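Local coordinates for mandelate racemase/muconate lactonizing enzyme-like protein (PDB 2QQ6), which binds a magnesium ion in an enolase-superfamily barrel and may have lyase activity, at residues Arg112-Ala117 against Ala330-Ala335; Ala136-Glu141 against His218-Ile223; Ala214-Gly219 against Trp240-Thr245; Glu300-Ala305 against Ala334-Phe339. One frame throughout, in Å; residues are numbered along the deposited sequence.

Contact 1: Arg112-Ala117 against Ala330-Ala335; sequences RLLGGA and AHVCAA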
loop_
_atom_site.group_PDB
_atom_site.type_symbol
_atom_site.label_atom_id
_atom_site.label_comp_id
_atom_site.label_asym_id
_atom_site.label_seq_id
_atom_site.Cartn_x
_atom_site.Cartn_y
_atom_site.Cartn_z
ATOM N N ARG B 112 8.839 19.032 -21.407
ATOM C CA ARG B 112 8.439 20.418 -21.627
ATOM C C ARG B 112 7.068 20.699 -21.004
ATOM O O ARG B 112 6.514 21.793 -21.130
ATOM C CB ARG B 112 8.432 20.757 -23.123
ATOM C CG ARG B 112 9.812 21.051 -23.694
ATOM C CD ARG B 112 9.704 21.740 -25.051
ATOM N NE ARG B 112 11.001 21.923 -25.707
ATOM C CZ ARG B 112 12.020 22.608 -25.190
ATOM N NH1 ARG B 112 11.901 23.179 -23.999
ATOM N NH2 ARG B 112 13.161 22.728 -25.864
ATOM N N LEU B 113 6.521 19.698 -20.335
ATOM C CA LEU B 113 5.249 19.867 -19.656
ATOM C C LEU B 113 5.563 19.830 -18.165
ATOM O O LEU B 113 4.782 20.301 -17.334
ATOM C CB LEU B 113 4.276 18.743 -20.031
ATOM C CG LEU B 113 3.483 18.922 -21.323
ATOM C CD1 LEU B 113 2.682 17.681 -21.575
ATOM C CD2 LEU B 113 2.559 20.111 -21.218
ATOM N N LEU B 114 6.732 19.276 -17.844
ATOM C CA LEU B 114 7.189 19.163 -16.468
ATOM C C LEU B 114 8.104 20.317 -16.074
ATOM O O LEU B 114 8.953 20.176 -15.191
ATOM C CB LEU B 114 7.907 17.831 -16.265
ATOM C CG LEU B 114 7.007 16.614 -16.498
ATOM C CD1 LEU B 114 7.800 15.325 -16.306
ATOM C CD2 LEU B 114 5.823 16.662 -15.541
ATOM N N GLY B 115 7.926 21.457 -16.736
ATOM C CA GLY B 115 8.728 22.621 -16.422
ATOM C C GLY B 115 9.901 22.884 -17.341
ATOM O O GLY B 115 10.484 23.966 -17.292
ATOM N N GLY B 116 10.261 21.915 -18.177
ATOM C CA GLY B 116 11.382 22.128 -19.074
ATOM C C GLY B 116 12.572 21.238 -18.773
ATOM O O GLY B 116 12.564 20.488 -17.797
ATOM N N ALA B 117 13.610 21.338 -19.597
ATOM C CA ALA B 117 14.778 20.495 -19.432
ATOM C C ALA B 117 16.031 21.228 -19.002
ATOM O O ALA B 117 16.320 22.330 -19.469
ATOM C CB ALA B 117 15.046 19.743 -20.729
ATOM N N ALA B 330 13.328 9.176 -17.681
ATOM C CA ALA B 330 14.340 10.122 -18.155
ATOM C C ALA B 330 13.751 11.506 -18.363
ATOM O O ALA B 330 14.448 12.505 -18.235
ATOM C CB ALA B 330 14.963 9.625 -19.447
ATOM N N HIS B 331 12.473 11.573 -18.697
ATOM C CA HIS B 331 11.853 12.868 -18.878
ATOM C C HIS B 331 11.942 13.637 -17.576
ATOM O O HIS B 331 12.280 14.824 -17.563
ATOM C CB HIS B 331 10.402 12.704 -19.306
ATOM C CG HIS B 331 10.237 12.639 -20.787
ATOM N ND1 HIS B 331 10.485 13.723 -21.604
ATOM C CD2 HIS B 331 9.939 11.603 -21.607
ATOM C CE1 HIS B 331 10.354 13.352 -22.865
ATOM N NE2 HIS B 331 10.026 12.073 -22.893
ATOM N N VAL B 332 11.645 12.940 -16.481
ATOM C CA VAL B 332 11.696 13.517 -15.144
ATOM C C VAL B 332 13.152 13.810 -14.794
ATOM O O VAL B 332 13.459 14.863 -14.230
ATOM C CB VAL B 332 11.074 12.550 -14.106
ATOM C CG1 VAL B 332 11.288 13.073 -12.690
ATOM C CG2 VAL B 332 9.583 12.394 -14.390
ATOM N N CYS B 333 14.043 12.886 -15.145
ATOM C CA CYS B 333 15.469 13.074 -14.893
ATOM C C CYS B 333 15.961 14.363 -15.550
ATOM O O CYS B 333 16.918 14.983 -15.089
ATOM C CB CYS B 333 16.278 11.912 -15.459
ATOM S SG CYS B 333 15.981 10.343 -14.667
ATOM N N ALA B 334 15.296 14.764 -16.624
ATOM C CA ALA B 334 15.682 15.958 -17.360
ATOM C C ALA B 334 15.182 17.247 -16.738
ATOM O O ALA B 334 15.880 18.259 -16.754
ATOM C CB ALA B 334 15.174 15.851 -18.780
ATOM N N ALA B 335 13.969 17.193 -16.193
ATOM C CA ALA B 335 13.309 18.344 -15.583
ATOM C C ALA B 335 13.727 18.710 -14.153
ATOM O O ALA B 335 13.092 19.554 -13.516
ATOM C CB ALA B 335 11.800 18.130 -15.628
#

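Contact 2: Ala136-Glu141 against His218-Ile223; sequences AAHHIE and HGRFDI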
loop_
_atom_site.group_PDB
_atom_site.type_symbol
_atom_site.label_atom_id
_atom_site.label_comp_id
_atom_site.label_asym_id
_atom_site.label_seq_id
_atom_site.Cartn_x
_atom_site.Cartn_y
_atom_site.Cartn_z
ATOM N N ALA B 136 11.185 -12.046 -4.855
ATOM C CA ALA B 136 11.476 -11.295 -3.645
ATOM C C ALA B 136 12.941 -10.892 -3.567
ATOM O O ALA B 136 13.491 -10.753 -2.482
ATOM C CB ALA B 136 11.094 -12.105 -2.428
ATOM N N ALA B 137 13.579 -10.712 -4.715
ATOM C CA ALA B 137 14.982 -10.287 -4.764
ATOM C C ALA B 137 16.005 -11.255 -4.182
ATOM O O ALA B 137 17.110 -10.846 -3.808
ATOM C CB ALA B 137 15.137 -8.920 -4.090
ATOM N N HIS B 138 15.644 -12.530 -4.088
ATOM C CA HIS B 138 16.584 -13.524 -3.583
ATOM C C HIS B 138 17.414 -14.066 -4.747
ATOM O O HIS B 138 17.001 -13.978 -5.907
ATOM C CB HIS B 138 15.826 -14.621 -2.854
ATOM C CG HIS B 138 15.340 -14.194 -1.506
ATOM N ND1 HIS B 138 16.201 -13.841 -0.489
ATOM C CD2 HIS B 138 14.090 -14.022 -1.017
ATOM C CE1 HIS B 138 15.501 -13.469 0.569
ATOM N NE2 HIS B 138 14.218 -13.569 0.275
ATOM N N HIS B 139 18.590 -14.606 -4.454
ATOM C CA HIS B 139 19.446 -15.078 -5.530
ATOM C C HIS B 139 19.343 -16.546 -5.840
ATOM O O HIS B 139 19.650 -17.407 -5.017
ATOM C CB HIS B 139 20.884 -14.658 -5.254
ATOM C CG HIS B 139 21.020 -13.185 -5.036
ATOM N ND1 HIS B 139 20.703 -12.583 -3.837
ATOM C CD2 HIS B 139 21.318 -12.182 -5.895
ATOM C CE1 HIS B 139 20.796 -11.272 -3.968
ATOM N NE2 HIS B 139 21.165 -11.003 -5.206
ATOM N N ILE B 140 18.899 -16.790 -7.069
ATOM C CA ILE B 140 18.662 -18.108 -7.639
ATOM C C ILE B 140 19.896 -18.968 -7.922
ATOM O O ILE B 140 20.995 -18.454 -8.142
ATOM C CB ILE B 140 17.878 -17.951 -8.957
ATOM C CG1 ILE B 140 18.732 -17.166 -9.966
ATOM C CG2 ILE B 140 16.558 -17.227 -8.688
ATOM C CD1 ILE B 140 18.020 -16.797 -11.246
ATOM N N GLU B 141 19.673 -20.283 -7.918
ATOM C CA GLU B 141 20.682 -21.304 -8.201
ATOM C C GLU B 141 22.070 -21.078 -7.613
ATOM O O GLU B 141 23.068 -21.049 -8.347
ATOM C CB GLU B 141 20.796 -21.507 -9.719
ATOM C CG GLU B 141 21.259 -20.283 -10.511
ATOM C CD GLU B 141 21.222 -20.509 -12.024
ATOM O OE1 GLU B 141 20.117 -20.749 -12.566
ATOM O OE2 GLU B 141 22.297 -20.446 -12.668
ATOM N N HIS B 218 19.301 -5.103 -0.264
ATOM C CA HIS B 218 17.902 -5.507 -0.296
ATOM C C HIS B 218 17.227 -5.499 1.065
ATOM O O HIS B 218 16.343 -6.305 1.332
ATOM C CB HIS B 218 17.779 -6.879 -0.963
ATOM C CG HIS B 218 18.008 -6.829 -2.442
ATOM N ND1 HIS B 218 18.944 -7.614 -3.080
ATOM C CD2 HIS B 218 17.482 -6.025 -3.396
ATOM C CE1 HIS B 218 18.989 -7.288 -4.358
ATOM N NE2 HIS B 218 18.113 -6.324 -4.577
ATOM N N GLY B 219 17.669 -4.564 1.910
ATOM C CA GLY B 219 17.161 -4.382 3.266
ATOM C C GLY B 219 16.756 -5.636 4.007
ATOM O O GLY B 219 15.570 -5.903 4.182
ATOM N N ARG B 220 17.743 -6.391 4.477
ATOM C CA ARG B 220 17.464 -7.642 5.175
ATOM C C ARG B 220 18.127 -7.755 6.540
ATOM O O ARG B 220 18.002 -8.803 7.176
ATOM C CB ARG B 220 17.967 -8.848 4.363
ATOM C CG ARG B 220 17.884 -8.749 2.858
ATOM C CD ARG B 220 16.581 -9.274 2.318
ATOM N NE ARG B 220 16.672 -9.464 0.877
ATOM C CZ ARG B 220 15.663 -9.856 0.112
ATOM N NH1 ARG B 220 14.473 -10.102 0.648
ATOM N NH2 ARG B 220 15.847 -10.003 -1.188
ATOM N N PHE B 221 18.813 -6.714 7.014
ATOM C CA PHE B 221 19.530 -6.862 8.282
ATOM C C PHE B 221 19.234 -5.967 9.468
ATOM O O PHE B 221 18.692 -4.869 9.333
ATOM C CB PHE B 221 21.024 -6.829 7.989
ATOM C CG PHE B 221 21.378 -7.543 6.731
ATOM C CD1 PHE B 221 21.223 -6.919 5.498
ATOM C CD2 PHE B 221 21.794 -8.871 6.763
ATOM C CE1 PHE B 221 21.475 -7.607 4.322
ATOM C CE2 PHE B 221 22.049 -9.572 5.592
ATOM C CZ PHE B 221 21.890 -8.944 4.371
ATOM N N ASP B 222 19.618 -6.478 10.634
ATOM C CA ASP B 222 19.447 -5.798 11.906
ATOM C C ASP B 222 20.481 -4.697 12.075
ATOM O O ASP B 222 21.461 -4.614 11.336
ATOM C CB ASP B 222 19.579 -6.782 13.072
ATOM C CG ASP B 222 20.899 -7.518 13.060
ATOM O OD1 ASP B 222 21.889 -6.958 12.534
ATOM O OD2 ASP B 222 20.958 -8.649 13.590
ATOM N N ILE B 223 20.262 -3.868 13.081
ATOM C CA ILE B 223 21.151 -2.762 13.351
ATOM C C ILE B 223 22.628 -3.149 13.399
ATOM O O ILE B 223 23.440 -2.575 12.668
ATOM C CB ILE B 223 20.727 -2.042 14.662
ATOM C CG1 ILE B 223 19.486 -1.185 14.394
ATOM C CG2 ILE B 223 21.857 -1.184 15.184
ATOM C CD1 ILE B 223 19.741 -0.056 13.429
#

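Contact 3: Ala214-Gly219 against Trp240-Thr245; sequences AIDMHG and WLEEPT. With MG (magnesium ion), chain D.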
loop_
_atom_site.group_PDB
_atom_site.type_symbol
_atom_site.label_atom_id
_atom_site.label_comp_id
_atom_site.label_asym_id
_atom_site.label_seq_id
_atom_site.Cartn_x
_atom_site.Cartn_y
_atom_site.Cartn_z
ATOM N N ALA B 214 27.889 1.042 -6.867
ATOM C CA ALA B 214 26.963 1.082 -5.744
ATOM C C ALA B 214 26.572 -0.354 -5.413
ATOM O O ALA B 214 26.603 -1.223 -6.282
ATOM C CB ALA B 214 25.732 1.913 -6.095
ATOM N N ILE B 215 26.203 -0.584 -4.153
ATOM C CA ILE B 215 25.852 -1.913 -3.638
ATOM C C ILE B 215 24.500 -1.994 -2.911
ATOM O O ILE B 215 24.215 -1.199 -2.016
ATOM C CB ILE B 215 26.969 -2.380 -2.689
ATOM C CG1 ILE B 215 28.243 -2.613 -3.503
ATOM C CG2 ILE B 215 26.530 -3.610 -1.901
ATOM C CD1 ILE B 215 29.454 -2.969 -2.672
ATOM N N ASP B 216 23.686 -2.980 -3.287
ATOM C CA ASP B 216 22.358 -3.165 -2.702
ATOM C C ASP B 216 22.377 -4.282 -1.673
ATOM O O ASP B 216 22.990 -5.324 -1.890
ATOM C CB ASP B 216 21.349 -3.524 -3.801
ATOM C CG ASP B 216 19.901 -3.304 -3.381
ATOM O OD1 ASP B 216 19.578 -3.359 -2.172
ATOM O OD2 ASP B 216 19.064 -3.101 -4.284
HETATM N N MSE B 217 21.700 -4.054 -0.550
HETATM C CA MSE B 217 21.591 -5.049 0.512
HETATM C C MSE B 217 20.165 -5.578 0.624
HETATM O O MSE B 217 19.856 -6.378 1.494
HETATM C CB MSE B 217 22.016 -4.453 1.848
HETATM C CG MSE B 217 23.473 -4.059 1.921
HETATM SE SE MSE B 217 24.117 -3.747 3.797
HETATM C CE MSE B 217 24.201 -1.825 3.782
ATOM N N HIS B 218 19.301 -5.103 -0.264
ATOM C CA HIS B 218 17.902 -5.507 -0.296
ATOM C C HIS B 218 17.227 -5.499 1.065
ATOM O O HIS B 218 16.343 -6.305 1.332
ATOM C CB HIS B 218 17.779 -6.879 -0.963
ATOM C CG HIS B 218 18.008 -6.829 -2.442
ATOM N ND1 HIS B 218 18.944 -7.614 -3.080
ATOM C CD2 HIS B 218 17.482 -6.025 -3.396
ATOM C CE1 HIS B 218 18.989 -7.288 -4.358
ATOM N NE2 HIS B 218 18.113 -6.324 -4.577
ATOM N N GLY B 219 17.669 -4.564 1.910
ATOM C CA GLY B 219 17.161 -4.382 3.266
ATOM C C GLY B 219 16.756 -5.636 4.007
ATOM O O GLY B 219 15.570 -5.903 4.182
ATOM N N TRP B 240 27.275 4.451 -3.151
ATOM C CA TRP B 240 26.366 4.478 -2.023
ATOM C C TRP B 240 26.114 3.041 -1.614
ATOM O O TRP B 240 26.505 2.105 -2.317
ATOM C CB TRP B 240 25.039 5.164 -2.386
ATOM C CG TRP B 240 24.089 4.349 -3.203
ATOM C CD1 TRP B 240 23.524 3.148 -2.866
ATOM C CD2 TRP B 240 23.541 4.704 -4.474
ATOM N NE1 TRP B 240 22.657 2.736 -3.847
ATOM C CE2 TRP B 240 22.645 3.674 -4.847
ATOM C CE3 TRP B 240 23.714 5.796 -5.337
ATOM C CZ2 TRP B 240 21.924 3.706 -6.045
ATOM C CZ3 TRP B 240 22.995 5.827 -6.530
ATOM C CH2 TRP B 240 22.110 4.786 -6.869
ATOM N N LEU B 241 25.463 2.879 -0.469
ATOM C CA LEU B 241 25.121 1.567 0.050
ATOM C C LEU B 241 23.599 1.577 0.186
ATOM O O LEU B 241 23.049 2.366 0.951
ATOM C CB LEU B 241 25.809 1.364 1.393
ATOM C CG LEU B 241 25.690 -0.012 2.032
ATOM C CD1 LEU B 241 25.993 -1.082 1.018
ATOM C CD2 LEU B 241 26.628 -0.094 3.228
ATOM N N GLU B 242 22.941 0.700 -0.574
ATOM C CA GLU B 242 21.480 0.599 -0.637
ATOM C C GLU B 242 20.779 -0.276 0.408
ATOM O O GLU B 242 21.124 -1.437 0.614
ATOM C CB GLU B 242 21.088 0.122 -2.050
ATOM C CG GLU B 242 19.637 0.353 -2.489
ATOM C CD GLU B 242 19.422 0.090 -3.989
ATOM O OE1 GLU B 242 20.163 0.666 -4.804
ATOM O OE2 GLU B 242 18.511 -0.678 -4.360
ATOM N N GLU B 243 19.785 0.307 1.061
ATOM C CA GLU B 243 18.964 -0.370 2.060
ATOM C C GLU B 243 19.572 -1.428 2.980
ATOM O O GLU B 243 19.348 -2.615 2.779
ATOM C CB GLU B 243 17.745 -1.017 1.379
ATOM C CG GLU B 243 16.897 -0.099 0.509
ATOM C CD GLU B 243 15.771 -0.847 -0.188
ATOM O OE1 GLU B 243 16.072 -1.863 -0.853
ATOM O OE2 GLU B 243 14.594 -0.426 -0.077
ATOM N N PRO B 244 20.330 -1.023 4.007
ATOM C CA PRO B 244 20.897 -2.038 4.902
ATOM C C PRO B 244 19.822 -2.641 5.805
ATOM O O PRO B 244 19.903 -3.798 6.190
ATOM C CB PRO B 244 21.923 -1.257 5.707
ATOM C CG PRO B 244 21.348 0.119 5.737
ATOM C CD PRO B 244 20.882 0.305 4.316
ATOM N N THR B 245 18.805 -1.861 6.146
ATOM C CA THR B 245 17.756 -2.368 7.019
ATOM C C THR B 245 16.426 -2.453 6.293
ATOM O O THR B 245 16.284 -1.910 5.201
ATOM C CB THR B 245 17.594 -1.478 8.300
ATOM O OG1 THR B 245 17.523 -0.090 7.939
ATOM C CG2 THR B 245 18.755 -1.709 9.260
HETATM MG MG MG D . 17.160 -2.251 -5.116
#

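Contact 4: Glu300-Ala305 against Ala334-Phe339; sequences EAKRIA and AAVSNF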
loop_
_atom_site.group_PDB
_atom_site.type_symbol
_atom_site.label_atom_id
_atom_site.label_comp_id
_atom_site.label_asym_id
_atom_site.label_seq_id
_atom_site.Cartn_x
_atom_site.Cartn_y
_atom_site.Cartn_z
ATOM N N GLU B 300 4.523 13.053 -9.303
ATOM C CA GLU B 300 4.901 12.687 -7.938
ATOM C C GLU B 300 6.412 12.636 -7.830
ATOM O O GLU B 300 7.013 13.274 -6.974
ATOM C CB GLU B 300 4.346 11.309 -7.571
ATOM C CG GLU B 300 4.434 10.996 -6.087
ATOM C CD GLU B 300 3.383 11.729 -5.274
ATOM O OE1 GLU B 300 3.203 12.949 -5.483
ATOM O OE2 GLU B 300 2.739 11.087 -4.423
ATOM N N ALA B 301 7.019 11.860 -8.712
ATOM C CA ALA B 301 8.454 11.718 -8.728
ATOM C C ALA B 301 9.168 13.066 -8.838
ATOM O O ALA B 301 10.245 13.233 -8.277
ATOM C CB ALA B 301 8.861 10.813 -9.866
ATOM N N LYS B 302 8.591 14.026 -9.557
ATOM C CA LYS B 302 9.237 15.337 -9.672
ATOM C C LYS B 302 9.177 16.085 -8.341
ATOM O O LYS B 302 10.166 16.694 -7.918
ATOM C CB LYS B 302 8.580 16.187 -10.756
ATOM C CG LYS B 302 9.163 17.588 -10.852
ATOM C CD LYS B 302 8.710 18.250 -12.124
ATOM C CE LYS B 302 9.268 19.656 -12.252
ATOM N NZ LYS B 302 8.626 20.591 -11.283
ATOM N N ARG B 303 8.008 16.051 -7.704
ATOM C CA ARG B 303 7.819 16.679 -6.402
ATOM C C ARG B 303 8.868 16.086 -5.457
ATOM O O ARG B 303 9.566 16.810 -4.741
ATOM C CB ARG B 303 6.419 16.378 -5.838
ATOM C CG ARG B 303 5.318 17.392 -6.168
ATOM C CD ARG B 303 4.603 17.817 -4.891
ATOM N NE ARG B 303 3.180 18.113 -5.084
ATOM C CZ ARG B 303 2.335 18.442 -4.101
ATOM N NH1 ARG B 303 2.748 18.527 -2.837
ATOM N NH2 ARG B 303 1.066 18.687 -4.384
ATOM N N ILE B 304 8.964 14.759 -5.460
ATOM C CA ILE B 304 9.919 14.047 -4.618
ATOM C C ILE B 304 11.338 14.570 -4.812
ATOM O O ILE B 304 12.060 14.787 -3.837
ATOM C CB ILE B 304 9.871 12.526 -4.899
ATOM C CG1 ILE B 304 8.550 11.961 -4.362
ATOM C CG2 ILE B 304 11.082 11.829 -4.278
ATOM C CD1 ILE B 304 8.385 10.471 -4.519
ATOM N N ALA B 305 11.727 14.786 -6.066
ATOM C CA ALA B 305 13.060 15.289 -6.393
ATOM C C ALA B 305 13.231 16.699 -5.845
ATOM O O ALA B 305 14.297 17.062 -5.342
ATOM C CB ALA B 305 13.255 15.289 -7.894
ATOM N N ALA B 334 15.296 14.764 -16.624
ATOM C CA ALA B 334 15.682 15.958 -17.360
ATOM C C ALA B 334 15.182 17.247 -16.738
ATOM O O ALA B 334 15.880 18.259 -16.754
ATOM C CB ALA B 334 15.174 15.851 -18.780
ATOM N N ALA B 335 13.969 17.193 -16.193
ATOM C CA ALA B 335 13.309 18.344 -15.583
ATOM C C ALA B 335 13.727 18.710 -14.153
ATOM O O ALA B 335 13.092 19.554 -13.516
ATOM C CB ALA B 335 11.800 18.130 -15.628
ATOM N N VAL B 336 14.783 18.091 -13.642
ATOM C CA VAL B 336 15.213 18.383 -12.287
ATOM C C VAL B 336 16.708 18.611 -12.217
ATOM O O VAL B 336 17.482 17.881 -12.835
ATOM C CB VAL B 336 14.818 17.242 -11.343
ATOM C CG1 VAL B 336 13.303 17.135 -11.280
ATOM C CG2 VAL B 336 15.415 15.938 -11.822
ATOM N N SER B 337 17.111 19.620 -11.452
ATOM C CA SER B 337 18.523 19.970 -11.327
ATOM C C SER B 337 19.379 18.962 -10.564
ATOM O O SER B 337 20.578 18.837 -10.822
ATOM C CB SER B 337 18.672 21.341 -10.655
ATOM O OG SER B 337 18.788 21.218 -9.245
ATOM N N ASN B 338 18.770 18.251 -9.622
ATOM C CA ASN B 338 19.513 17.292 -8.820
ATOM C C ASN B 338 19.537 15.865 -9.351
ATOM O O ASN B 338 19.659 14.916 -8.577
ATOM C CB ASN B 338 18.998 17.293 -7.374
ATOM C CG ASN B 338 17.489 17.144 -7.280
ATOM O OD1 ASN B 338 16.971 16.710 -6.250
ATOM N ND2 ASN B 338 16.775 17.519 -8.343
ATOM N N PHE B 339 19.427 15.697 -10.664
ATOM C CA PHE B 339 19.467 14.355 -11.211
ATOM C C PHE B 339 20.891 13.845 -11.159
ATOM O O PHE B 339 21.839 14.600 -11.386
ATOM C CB PHE B 339 18.998 14.315 -12.659
ATOM C CG PHE B 339 19.290 13.008 -13.330
ATOM C CD1 PHE B 339 18.652 11.841 -12.913
ATOM C CD2 PHE B 339 20.268 12.919 -14.306
ATOM C CE1 PHE B 339 18.995 10.604 -13.456
ATOM C CE2 PHE B 339 20.612 11.685 -14.846
ATOM C CZ PHE B 339 19.972 10.529 -14.418
#

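Contact 1: Arg112-Ala117 against Ala330-Ala335
The loop that leads from helix 86-106 into strand 121-127, the first strand of the barrel, packs here on the C-terminal end of helix 323-334. Leu114 and Ala335 meet through their CB atoms, 4.0 Å apart. Further along the Leu114 side chain, CD1 touches Val332 CG2 at 3.9 Å. The first torsion of Leu114 (chi1 -62°) sets CG opposite its own carbonyl carbon, and the branch then runs on toward the helix. Leu298 of helix 298-310 also touches Leu114 and Val332, and Trp99 of helix 86-106 adds to the apolar cluster on Leu114.

Two backbone oxygens of the loop turn toward the end of the helix. Leu114 O lies 3.5 Å from Ala335 CB. Gly116 O meets Ala335 CA at 3.2 Å in a CA-H...O contact. Ala117 sits beside Ala334, with their CB atoms 4.4 Å apart. One residue further on, Phe118 shares a backbone hydrogen bond with Ala334. Gly115 and Gly116 both have positive phi, where a side chain would press on the carbonyl oxygen of the residue before. This is plain packing of a connecting loop on an outer helix, as found in the modified TIM barrel of the enolase superfamily.

Contact 2: Ala136-Glu141 against His218-Ile223
Ala136 O is gripped by both terminal nitrogens of the Arg220 guanidinium. The bond from Arg220 NH2 is 2.8 Å long and nearly straight, 167° at the hydrogen. It lies in the carbonyl plane and in the guanidinium plane. The second bond, from Arg220 NH1, is weak at 3.3 Å. Ala137 O also lies near the guanidinium plane, 3.0 Å from Arg220 NH2.

One face of the guanidinium is stacked on the His138 ring. The planes are 19° apart and the centres 4.0 Å apart. The overlap is offset, with His138 CE1 over the guanidinium. A bend at chi2 of Arg220 (-90°), followed by a straight chain, carries the group to this place. Its NE is held by a salt bridge to Asp173.

Ala137 makes the other half of the contact. Its CB sits over the centre of the His218 ring in a CH-pi contact, 3.8 Å from the centroid. His218 ND1 is hydrogen-bonded to Asp173, so one aspartate braces both Arg220 and His218. His139 CE1 approaches the edge of the His218 ring, while His139 NE2 bonds to Asp171. Phe79 of the second subunit packs on Ala137 and Arg220, and its ring meets that of His218 with the planes about perpendicular. Ala136 O, Asp173 and the His138 ring probably fix the rotation of the guanidinium. Asp173 also holds His218, whose nearest side-chain atom is about 4 Å from the magnesium ion.

Contact 3: Ala214-Gly219 against Trp240-Thr245
One magnesium ion is bound by a carboxylate oxygen from each segment, Asp216 OD2 and Glu242 OE2, each 2.2 Å from the metal. Glu268 completes the protein ligands. The two carboxylate planes are turned 50° from each other. Both side chains leave the same face of the sheet, as the pairing of Asp216 with Glu242 sets. With CG opposite the backbone N (chi1 -162° in each), the carboxylates reach the ion. The positive ion probably offsets the repulsion between them. Glu242 OE1 has a salt bridge to Lys169 and a weak bond from Trp240 NE1. Asp216 OD1 accepts the backbone N of His218 at 2.6 Å, forming an Asx turn. That N-H meets the oxygen from above the carboxylate plane.

The two strands run parallel. Ile215 N bonds to Trp240 O, Glu242 N to Ile215 O at 2.7 Å, and Met217 N, of a selenomethionine, to Glu242 O at 2.9 Å. On the other face of the sheet, Ile215 CG2 touches Leu241 CD1 at 3.9 Å, and both side chains pack on Met233 of helix 223-233. Ala214 CB sits over the five-membered ring of Trp240 in a CH-pi contact, 3.8 Å from its centroid. The arrangement is a beta-alpha-beta unit with metal ligands at the C-terminal ends of neighbouring strands, as in the enolase-superfamily active site.

Contact 4: Glu300-Ala305 against Ala334-Phe339
Helix 298-310 runs past the loop that follows helix 323-334, and Ala305 and Val336 come closest in the backbone, with CA atoms 7.0 Å apart. This belongs to the outer layer of the TIM-barrel domain. Residues Val336 to Phe339 form a type I beta turn on the way to strand 342-344.

Val336 CG1 meets Ala305 CB at 3.9 Å and lies 4.2 Å from Lys302 CG. It is this branch that stands opposite the carbonyl carbon of Val336 (chi1 -64°), and it faces the helix. The Lys302 chain slides past Val336 in the opposite direction. It is straight as far as CE, which comes to 4.0 Å from Ala335 O and 4.5 Å from Ala335 CB. The packing is done by the aliphatic CG and CE; the chain bends at its last torsion.

Asn338 closes the other end of the contact. Its side chain also touches Ala308 and Glu309, one turn further along the helix, and Phe315 beyond it. Arg119 NH1 holds Val336 O by a hydrogen bond. The orientation of the Asn338 amide is doubtful in the model, but the group sits beside the Ala305 carbonyl, within the helix, with Asn338 CG 3.7 Å from Ala305 O.

Overall arrangement
From the N terminus, the chain passes the N-terminal sheet and helices and reaches contact 1 at 112-117, the loop before the first barrel strand. It closes on the end of helix 323-334, a loop of more than two hundred residues. Contacts 2 and 3 are nested inside that loop. Contact 2 joins the loops after strands 121-127 and 212-216. Contact 3 begins where contact 2 ends, sharing His218 and Gly219, and pairs strand 212-216 with 241-242. Both touch the second subunit. Contact 4 opens at 300-305, inside the loop of contact 1, and closes on the same stretch, tying helix 298-310 to the loop after helix 323-334. Contacts 1 and 2 lie on opposite sides of the chain's centre.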